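Local coordinates for NAD(P)H-FMN oxidoreductase (PDB 5LVA), which binds flavin mononucleotide and probably acts as an NAD(P)H-dependent flavin or quinone reductase of the flavodoxin-like fold, at residues V17-I31 against L159-L171. Sequence-based numbering, arbitrary orientation.
Sequences VNRAFADTLKDAPGI and LAEGATQYREHVL. With FMN (flavin mononucleotide), chain C.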
ATOM      1  N   VAL A  17       4.201 -13.554  -2.471  1.00 23.51           N
ATOM      2  CA  VAL A  17       3.585 -13.048  -1.245  1.00 19.63           C
ATOM      3  C   VAL A  17       2.398 -12.130  -1.496  1.00 22.72           C
ATOM      4  O   VAL A  17       1.308 -12.343  -0.972  1.00 24.10           O
ATOM      5  CB  VAL A  17       4.596 -12.278  -0.387  1.00 24.74           C
ATOM      6  CG1 VAL A  17       3.920 -11.744   0.882  1.00 17.24           C
ATOM      7  CG2 VAL A  17       5.775 -13.158  -0.047  1.00 21.53           C
ATOM      8  N   ASN A  18       2.615 -11.097  -2.293  1.00 23.06           N
ATOM      9  CA  ASN A  18       1.570 -10.132  -2.568  1.00 20.37           C
ATOM     10  C   ASN A  18       0.403 -10.744  -3.299  1.00 24.80           C
ATOM     11  O   ASN A  18      -0.745 -10.369  -3.072  1.00 25.84           O
ATOM     12  CB  ASN A  18       2.137  -8.968  -3.353  1.00 18.57           C
ATOM     13  CG  ASN A  18       2.819  -7.967  -2.456  1.00 20.34           C
ATOM     14  OD1 ASN A  18       2.166  -7.124  -1.852  1.00 22.93           O
ATOM     15  ND2 ASN A  18       4.130  -8.071  -2.339  1.00 20.30           N
ATOM     16  N   ARG A  19       0.704 -11.710  -4.156  1.00 25.45           N
ATOM     17  CA  ARG A  19      -0.319 -12.482  -4.848  1.00 25.88           C
ATOM     18  C   ARG A  19      -1.234 -13.199  -3.846  1.00 29.08           C
ATOM     19  O   ARG A  19      -2.458 -13.129  -3.935  1.00 31.11           O
ATOM     20  CB  ARG A  19       0.346 -13.478  -5.789  1.00 27.72           C
ATOM     21  CG  ARG A  19      -0.599 -14.328  -6.586  1.00 40.82           C
ATOM     22  CD  ARG A  19      -1.601 -13.478  -7.318  1.00 43.53           C
ATOM     23  NE  ARG A  19      -2.112 -14.158  -8.498  1.00 57.06           N
ATOM     24  CZ  ARG A  19      -2.912 -13.594  -9.397  1.00 66.17           C
ATOM     25  NH1 ARG A  19      -3.301 -12.331  -9.235  1.00 69.42           N
ATOM     26  NH2 ARG A  19      -3.332 -14.294 -10.451  1.00 57.61           N
ATOM     27  N   ALA A  20      -0.624 -13.870  -2.880  1.00 25.70           N
ATOM     28  CA  ALA A  20      -1.365 -14.565  -1.838  1.00 25.16           C
ATOM     29  C   ALA A  20      -2.213 -13.617  -0.997  1.00 25.65           C
ATOM     30  O   ALA A  20      -3.319 -13.956  -0.581  1.00 28.10           O
ATOM     31  CB  ALA A  20      -0.419 -15.323  -0.947  1.00 24.29           C
ATOM     32  N   PHE A  21      -1.682 -12.435  -0.734  1.00 26.89           N
ATOM     33  CA  PHE A  21      -2.388 -11.452   0.066  1.00 24.73           C
ATOM     34  C   PHE A  21      -3.579 -10.927  -0.709  1.00 25.20           C
ATOM     35  O   PHE A  21      -4.690 -10.866  -0.195  1.00 30.62           O
ATOM     36  CB  PHE A  21      -1.461 -10.297   0.461  1.00 22.83           C
ATOM     37  CG  PHE A  21      -0.460 -10.648   1.512  1.00 23.22           C
ATOM     38  CD1 PHE A  21      -0.373 -11.930   2.013  1.00 24.59           C
ATOM     39  CD2 PHE A  21       0.382  -9.680   2.019  1.00 23.14           C
ATOM     40  CE1 PHE A  21       0.546 -12.246   2.976  1.00 21.95           C
ATOM     41  CE2 PHE A  21       1.301  -9.990   2.991  1.00 23.79           C
ATOM     42  CZ  PHE A  21       1.382 -11.271   3.470  1.00 22.86           C
ATOM     43  N   ALA A  22      -3.334 -10.543  -1.950  1.00 20.81           N
ATOM     44  CA  ALA A  22      -4.390 -10.067  -2.828  1.00 26.52           C
ATOM     45  C   ALA A  22      -5.525 -11.085  -2.996  1.00 31.18           C
ATOM     46  O   ALA A  22      -6.687 -10.699  -3.044  1.00 38.79           O
ATOM     47  CB  ALA A  22      -3.813  -9.704  -4.181  1.00 26.06           C
ATOM     48  N   ASP A  23      -5.190 -12.372  -3.080  1.00 29.42           N
ATOM     49  CA  ASP A  23      -6.191 -13.427  -3.287  1.00 38.35           C
ATOM     50  C   ASP A  23      -7.277 -13.456  -2.222  1.00 35.09           C
ATOM     51  O   ASP A  23      -8.419 -13.801  -2.499  1.00 37.13           O
ATOM     52  CB  ASP A  23      -5.528 -14.810  -3.331  1.00 36.78           C
ATOM     53  CG  ASP A  23      -4.878 -15.113  -4.664  1.00 38.25           C
ATOM     54  OD1 ASP A  23      -5.232 -14.470  -5.668  1.00 40.50           O
ATOM     55  OD2 ASP A  23      -4.015 -16.012  -4.702  1.00 41.57           O
ATOM     56  N   THR A  24      -6.912 -13.099  -1.000  1.00 28.66           N
ATOM     57  CA  THR A  24      -7.821 -13.190   0.128  1.00 26.52           C
ATOM     58  C   THR A  24      -8.910 -12.123   0.097  1.00 34.74           C
ATOM     59  O   THR A  24      -9.840 -12.178   0.886  1.00 39.91           O
ATOM     60  CB  THR A  24      -7.058 -13.074   1.446  1.00 32.90           C
ATOM     61  OG1 THR A  24      -6.589 -11.734   1.599  1.00 33.97           O
ATOM     62  CG2 THR A  24      -5.869 -14.000   1.452  1.00 28.35           C
ATOM     63  N   LEU A  25      -8.804 -11.165  -0.819  1.00 39.03           N
ATOM     64  CA  LEU A  25      -9.749 -10.050  -0.883  1.00 38.97           C
ATOM     65  C   LEU A  25     -10.673 -10.046  -2.120  1.00 49.31           C
ATOM     66  O   LEU A  25     -11.521  -9.165  -2.264  1.00 48.72           O
ATOM     67  CB  LEU A  25      -8.974  -8.734  -0.828  1.00 40.96           C
ATOM     68  CG  LEU A  25      -8.251  -8.368   0.478  1.00 41.40           C
ATOM     69  CD1 LEU A  25      -7.461  -7.094   0.296  1.00 37.37           C
ATOM     70  CD2 LEU A  25      -9.215  -8.202   1.641  1.00 35.45           C
ATOM     71  N   LYS A  26     -10.532 -11.039  -2.994  1.00 50.80           N
ATOM     72  CA  LYS A  26     -11.301 -11.083  -4.243  1.00 58.13           C
ATOM     73  C   LYS A  26     -12.784 -11.413  -4.064  1.00 62.18           C
ATOM     74  O   LYS A  26     -13.440 -11.861  -5.010  1.00 56.82           O
ATOM     75  CB  LYS A  26     -10.716 -12.118  -5.214  1.00 58.85           C
ATOM     76  CG  LYS A  26      -9.236 -12.004  -5.522  1.00 51.98           C
ATOM     77  CD  LYS A  26      -8.720 -13.332  -6.084  1.00 57.98           C
ATOM     78  CE  LYS A  26      -7.621 -13.112  -7.122  1.00 57.45           C
ATOM     79  NZ  LYS A  26      -6.846 -11.865  -6.840  1.00 55.02           N
ATOM     80  N   ASP A  27     -13.316 -11.195  -2.871  1.00 60.95           N
ATOM     81  CA  ASP A  27     -14.693 -11.576  -2.599  1.00 62.70           C
ATOM     82  C   ASP A  27     -15.195 -10.875  -1.355  1.00 61.70           C
ATOM     83  O   ASP A  27     -16.383 -10.915  -1.047  1.00 69.84           O
ATOM     84  CB  ASP A  27     -14.812 -13.096  -2.447  1.00 69.87           C
ATOM     85  CG  ASP A  27     -13.819 -13.666  -1.440  1.00 79.25           C
ATOM     86  OD1 ASP A  27     -12.729 -13.073  -1.266  1.00 67.81           O
ATOM     87  OD2 ASP A  27     -14.130 -14.710  -0.821  1.00 85.06           O
ATOM     88  N   ALA A  28     -14.284 -10.239  -0.632  1.00 51.81           N
ATOM     89  CA  ALA A  28     -14.683  -9.416   0.490  1.00 57.46           C
ATOM     90  C   ALA A  28     -15.523  -8.255  -0.026  1.00 60.23           C
ATOM     91  O   ALA A  28     -15.064  -7.479  -0.860  1.00 58.40           O
ATOM     92  CB  ALA A  28     -13.472  -8.911   1.243  1.00 49.08           C
ATOM     93  N   PRO A  29     -16.772  -8.149   0.434  1.00 60.53           N
ATOM     94  CA  PRO A  29     -17.532  -6.974   0.019  1.00 55.16           C
ATOM     95  C   PRO A  29     -16.858  -5.725   0.554  1.00 49.92           C
ATOM     96  O   PRO A  29     -16.209  -5.774   1.601  1.00 50.91           O
ATOM     97  CB  PRO A  29     -18.903  -7.190   0.660  1.00 52.89           C
ATOM     98  CG  PRO A  29     -18.961  -8.646   0.964  1.00 55.64           C
ATOM     99  CD  PRO A  29     -17.563  -9.048   1.286  1.00 61.71           C
ATOM    100  N   GLY A  30     -16.987  -4.624  -0.172  1.00 50.59           N
ATOM    101  CA  GLY A  30     -16.366  -3.379   0.231  1.00 44.78           C
ATOM    102  C   GLY A  30     -14.989  -3.175  -0.367  1.00 38.70           C
ATOM    103  O   GLY A  30     -14.543  -2.044  -0.516  1.00 36.06           O
ATOM    104  N   ILE A  31     -14.318  -4.269  -0.710  1.00 33.72           N
ATOM    105  CA  ILE A  31     -12.976  -4.190  -1.256  1.00 31.90           C
ATOM    106  C   ILE A  31     -12.980  -3.997  -2.758  1.00 29.96           C
ATOM    107  O   ILE A  31     -13.611  -4.745  -3.488  1.00 29.37           O
ATOM    108  CB  ILE A  31     -12.150  -5.452  -0.957  1.00 37.90           C
ATOM    109  CG1 ILE A  31     -12.077  -5.722   0.536  1.00 36.52           C
ATOM    110  CG2 ILE A  31     -10.752  -5.282  -1.483  1.00 32.66           C
ATOM    111  CD1 ILE A  31     -11.295  -4.702   1.257  1.00 34.70           C
ATOM    112  N   LEU A 159       3.127 -18.221   5.451  1.00 30.84           N
ATOM    113  CA  LEU A 159       2.600 -17.331   4.434  1.00 29.29           C
ATOM    114  C   LEU A 159       1.087 -17.320   4.458  1.00 31.31           C
ATOM    115  O   LEU A 159       0.454 -16.298   4.209  1.00 35.88           O
ATOM    116  CB  LEU A 159       3.095 -17.731   3.057  1.00 25.25           C
ATOM    117  CG  LEU A 159       2.474 -16.909   1.926  1.00 31.72           C
ATOM    118  CD1 LEU A 159       2.881 -15.454   2.046  1.00 24.71           C
ATOM    119  CD2 LEU A 159       2.824 -17.475   0.546  1.00 23.35           C
ATOM    120  N   ALA A 160       0.498 -18.460   4.772  1.00 31.34           N
ATOM    121  CA  ALA A 160      -0.944 -18.543   4.812  1.00 30.30           C
ATOM    122  C   ALA A 160      -1.472 -17.769   6.012  1.00 30.84           C
ATOM    123  O   ALA A 160      -2.444 -17.026   5.909  1.00 35.79           O
ATOM    124  CB  ALA A 160      -1.389 -19.989   4.859  1.00 33.45           C
ATOM    125  N   GLU A 161      -0.825 -17.945   7.155  1.00 28.94           N
ATOM    126  CA  GLU A 161      -1.181 -17.179   8.340  1.00 30.63           C
ATOM    127  C   GLU A 161      -0.887 -15.685   8.136  1.00 31.94           C
ATOM    128  O   GLU A 161      -1.581 -14.823   8.663  1.00 30.73           O
ATOM    129  CB  GLU A 161      -0.444 -17.717   9.561  1.00 31.29           C
ATOM    130  CG  GLU A 161      -0.455 -16.796  10.770  1.00 32.65           C
ATOM    131  CD  GLU A 161      -1.784 -16.755  11.513  1.00 35.32           C
ATOM    132  OE1 GLU A 161      -2.747 -17.430  11.103  1.00 29.96           O
ATOM    133  OE2 GLU A 161      -1.853 -16.040  12.534  1.00 42.51           O
ATOM    134  N   GLY A 162       0.134 -15.378   7.350  1.00 30.48           N
ATOM    135  CA  GLY A 162       0.429 -14.000   7.032  1.00 27.65           C
ATOM    136  C   GLY A 162      -0.675 -13.391   6.201  1.00 27.64           C
ATOM    137  O   GLY A 162      -1.052 -12.243   6.405  1.00 22.81           O
ATOM    138  N   ALA A 163      -1.203 -14.175   5.268  1.00 29.60           N
ATOM    139  CA  ALA A 163      -2.270 -13.707   4.383  1.00 30.62           C
ATOM    140  C   ALA A 163      -3.542 -13.433   5.158  1.00 30.58           C
ATOM    141  O   ALA A 163      -4.201 -12.415   4.950  1.00 35.03           O
ATOM    142  CB  ALA A 163      -2.537 -14.718   3.271  1.00 30.03           C
ATOM    143  N   THR A 164      -3.896 -14.334   6.060  1.00 29.53           N
ATOM    144  CA  THR A 164      -5.120 -14.130   6.808  1.00 29.95           C
ATOM    145  C   THR A 164      -4.957 -12.939   7.747  1.00 28.90           C
ATOM    146  O   THR A 164      -5.920 -12.243   8.049  1.00 31.20           O
ATOM    147  CB  THR A 164      -5.544 -15.401   7.579  1.00 32.47           C
ATOM    148  OG1 THR A 164      -6.568 -15.076   8.521  1.00 37.70           O
ATOM    149  CG2 THR A 164      -4.406 -15.987   8.315  1.00 32.59           C
ATOM    150  N   GLN A 165      -3.726 -12.687   8.179  1.00 32.12           N
ATOM    151  CA  GLN A 165      -3.452 -11.553   9.046  1.00 28.52           C
ATOM    152  C   GLN A 165      -3.524 -10.252   8.265  1.00 29.73           C
ATOM    153  O   GLN A 165      -3.961  -9.224   8.782  1.00 29.60           O
ATOM    154  CB  GLN A 165      -2.088 -11.696   9.716  1.00 32.73           C
ATOM    155  CG  GLN A 165      -2.080 -12.656  10.880  1.00 32.87           C
ATOM    156  CD  GLN A 165      -3.109 -12.298  11.919  1.00 34.56           C
ATOM    157  OE1 GLN A 165      -3.387 -11.125  12.154  1.00 39.48           O
ATOM    158  NE2 GLN A 165      -3.678 -13.307  12.557  1.00 36.89           N
ATOM    159  N   TYR A 166      -3.092 -10.309   7.014  1.00 28.44           N
ATOM    160  CA  TYR A 166      -3.198  -9.176   6.118  1.00 26.80           C
ATOM    161  C   TYR A 166      -4.662  -8.792   5.960  1.00 28.02           C
ATOM    162  O   TYR A 166      -5.025  -7.631   6.072  1.00 31.25           O
ATOM    163  CB  TYR A 166      -2.555  -9.524   4.773  1.00 24.60           C
ATOM    164  CG  TYR A 166      -2.976  -8.679   3.592  1.00 27.49           C
ATOM    165  CD1 TYR A 166      -4.103  -9.002   2.851  1.00 31.10           C
ATOM    166  CD2 TYR A 166      -2.218  -7.595   3.182  1.00 28.30           C
ATOM    167  CE1 TYR A 166      -4.484  -8.243   1.765  1.00 29.48           C
ATOM    168  CE2 TYR A 166      -2.592  -6.832   2.093  1.00 28.00           C
ATOM    169  CZ  TYR A 166      -3.724  -7.166   1.387  1.00 31.82           C
ATOM    170  OH  TYR A 166      -4.096  -6.414   0.305  1.00 37.70           O
ATOM    171  N   ARG A 167      -5.506  -9.787   5.720  1.00 30.92           N
ATOM    172  CA  ARG A 167      -6.917  -9.550   5.476  1.00 27.87           C
ATOM    173  C   ARG A 167      -7.579  -8.914   6.685  1.00 27.18           C
ATOM    174  O   ARG A 167      -8.368  -7.997   6.551  1.00 31.68           O
ATOM    175  CB  ARG A 167      -7.628 -10.854   5.117  1.00 31.77           C
ATOM    176  CG  ARG A 167      -9.018 -10.650   4.528  1.00 34.73           C
ATOM    177  CD  ARG A 167      -9.847 -11.904   4.591  1.00 30.74           C
ATOM    178  NE  ARG A 167     -10.988 -11.845   3.684  1.00 36.87           N
ATOM    179  CZ  ARG A 167     -12.230 -11.550   4.046  1.00 41.38           C
ATOM    180  NH1 ARG A 167     -12.514 -11.290   5.310  1.00 47.33           N
ATOM    181  NH2 ARG A 167     -13.193 -11.524   3.142  1.00 41.98           N
ATOM    182  N   GLU A 168      -7.256  -9.401   7.870  1.00 28.04           N
ATOM    183  CA  GLU A 168      -7.877  -8.862   9.056  1.00 29.29           C
ATOM    184  C   GLU A 168      -7.456  -7.412   9.273  1.00 31.95           C
ATOM    185  O   GLU A 168      -8.257  -6.575   9.678  1.00 32.17           O
ATOM    186  CB  GLU A 168      -7.535  -9.695  10.281  1.00 28.43           C
ATOM    187  CG  GLU A 168      -8.095  -9.090  11.544  1.00 43.75           C
ATOM    188  CD  GLU A 168      -7.836  -9.921  12.772  1.00 52.99           C
ATOM    189  OE1 GLU A 168      -7.609 -11.144  12.628  1.00 57.89           O
ATOM    190  OE2 GLU A 168      -7.873  -9.348  13.883  1.00 51.63           O
ATOM    191  N   HIS A 169      -6.195  -7.123   8.983  1.00 27.78           N
ATOM    192  CA  HIS A 169      -5.646  -5.801   9.222  1.00 27.78           C
ATOM    193  C   HIS A 169      -6.233  -4.757   8.291  1.00 24.26           C
ATOM    194  O   HIS A 169      -6.548  -3.655   8.703  1.00 27.19           O
ATOM    195  CB  HIS A 169      -4.134  -5.818   9.068  1.00 24.96           C
ATOM    196  CG  HIS A 169      -3.464  -4.636   9.688  1.00 25.89           C
ATOM    197  ND1 HIS A 169      -3.236  -3.467   9.003  1.00 21.92           N
ATOM    198  CD2 HIS A 169      -2.994  -4.438  10.942  1.00 21.20           C
ATOM    199  CE1 HIS A 169      -2.637  -2.603   9.799  1.00 21.60           C
ATOM    200  NE2 HIS A 169      -2.480  -3.170  10.981  1.00 24.40           N
ATOM    201  N   VAL A 170      -6.368  -5.122   7.029  1.00 25.19           N
ATOM    202  CA  VAL A 170      -6.897  -4.230   6.012  1.00 27.79           C
ATOM    203  C   VAL A 170      -8.370  -3.906   6.267  1.00 27.78           C
ATOM    204  O   VAL A 170      -8.857  -2.860   5.871  1.00 28.71           O
ATOM    205  CB  VAL A 170      -6.708  -4.856   4.603  1.00 25.87           C
ATOM    206  CG1 VAL A 170      -7.530  -4.135   3.560  1.00 29.72           C
ATOM    207  CG2 VAL A 170      -5.240  -4.841   4.227  1.00 23.79           C
ATOM    208  N   LEU A 171      -9.067  -4.796   6.959  1.00 28.08           N
ATOM    209  CA  LEU A 171     -10.499  -4.641   7.190  1.00 26.08           C
ATOM    210  C   LEU A 171     -10.788  -4.146   8.596  1.00 29.25           C
ATOM    211  O   LEU A 171     -11.907  -3.763   8.915  1.00 34.27           O
ATOM    212  CB  LEU A 171     -11.214  -5.967   6.943  1.00 28.79           C
ATOM    213  CG  LEU A 171     -11.147  -6.511   5.513  1.00 28.48           C
ATOM    214  CD1 LEU A 171     -11.709  -7.922   5.451  1.00 37.04           C
ATOM    215  CD2 LEU A 171     -11.912  -5.605   4.585  1.00 27.82           C
TER
HETATM  216  N1  FMN C 201      13.580  -6.735   1.055  1.00 19.19           N
HETATM  217  C2  FMN C 201      13.866  -5.986   2.180  1.00 21.14           C
HETATM  218  O2  FMN C 201      13.648  -6.439   3.298  1.00 24.27           O
HETATM  219  N3  FMN C 201      14.388  -4.721   2.067  1.00 17.85           N
HETATM  220  C4  FMN C 201      14.645  -4.186   0.837  1.00 18.25           C
HETATM  221  O4  FMN C 201      15.105  -3.051   0.785  1.00 17.01           O
HETATM  222  C4A FMN C 201      14.365  -4.937  -0.309  1.00 17.78           C
HETATM  223  N5  FMN C 201      14.610  -4.424  -1.557  1.00 18.71           N
HETATM  224  C5A FMN C 201      14.336  -5.154  -2.688  1.00 17.15           C
HETATM  225  C6  FMN C 201      14.593  -4.602  -3.933  1.00 16.24           C
HETATM  226  C7  FMN C 201      14.318  -5.296  -5.092  1.00 18.12           C
HETATM  227  C7M FMN C 201      14.610  -4.663  -6.425  1.00 14.08           C
HETATM  228  C8  FMN C 201      13.781  -6.581  -4.992  1.00 20.19           C
HETATM  229  C8M FMN C 201      13.462  -7.377  -6.222  1.00 12.95           C
HETATM  230  C9  FMN C 201      13.527  -7.133  -3.743  1.00 16.31           C
HETATM  231  C9A FMN C 201      13.792  -6.423  -2.584  1.00 20.16           C
HETATM  232  N10 FMN C 201      13.547  -6.962  -1.327  1.00 20.82           N
HETATM  233  C10 FMN C 201      13.830  -6.214  -0.195  1.00 19.23           C
HETATM  234  C1' FMN C 201      12.920  -8.322  -1.190  1.00 18.52           C
HETATM  235  C2' FMN C 201      11.404  -8.036  -1.341  1.00 21.32           C
HETATM  236  O2' FMN C 201      10.944  -7.132  -0.341  1.00 20.61           O
HETATM  237  C3' FMN C 201      10.488  -9.266  -1.463  1.00 21.70           C
HETATM  238  O3' FMN C 201      10.864  -9.884  -2.669  1.00 23.26           O
HETATM  239  C4' FMN C 201       9.005  -8.852  -1.499  1.00 18.38           C
HETATM  240  O4' FMN C 201       8.728  -8.107  -0.354  1.00 25.02           O
HETATM  241  C5' FMN C 201       7.913  -9.914  -1.511  1.00 22.15           C
HETATM  242  O5' FMN C 201       7.814 -10.480  -2.790  1.00 26.92           O
HETATM  243  P   FMN C 201       6.487 -10.838  -3.630  1.00 23.20           P
HETATM  244  O1P FMN C 201       6.846 -10.362  -4.989  1.00 20.77           O
HETATM  245  O2P FMN C 201       6.273 -12.312  -3.559  1.00 25.37           O
HETATM  246  O3P FMN C 201       5.221 -10.155  -3.252  1.00 24.37           O
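Phe21 and Tyr166 meet with their planes 23° from parallel but slid so far that the rings barely overlap. Each ring instead receives the other's beta carbon: Phe21 CB sits 3.6 Å from the Tyr166 ring centroid, almost on the normal, and Tyr166 CB lies over the centre of one Phe21 face in a second CH-pi contact. Val17 CG1 covers the opposite Phe21 face near its rim. The Phe21 ring is a knob in a hole made by Leu159, Gly162, Ala163 and Tyr166; its CE1 comes 3.5 Å from Ala163 N. Tyr166 has CG anti to its backbone N (chi1 160°), which carries the ring across the interface to Leu25, whose CD1 is 3.4 Å from Tyr166 OH. That hydroxyl hydrogen-bonds Gln63, so a leucine in place of Tyr166 would probably leave Gln63 without this partner and take away the aromatic face beneath Phe21 CB.

Further along, Arg167 stretches out from CG to NE past Leu25 CD2 and donates NE to Thr24 O, 3.0 Å away and close to the guanidinium plane, in a nearly straight bond. Ala28 CB packs against its NH2. Thr24 OG1 turns back to Phe21 O, 2.8 Å away, which also accepts from Thr24 N. Ile31 CD1 closes this end on Leu171 CD2.

The axes of helices 17-23 and 159-171 cross at -51° on one face of the parallel sheet, Leu25, Ile31 and Tyr166 all touching Val5 of strand 3-7. At the start of helix 17-23, Val17 N and Asn18 N hydrogen-bond the FMN phosphate, joined by Asn18 ND2. The contact is therefore mainly apolar, with one arginine-to-carbonyl bond across it, and it packs the phosphate-binding helix against the C-terminal one.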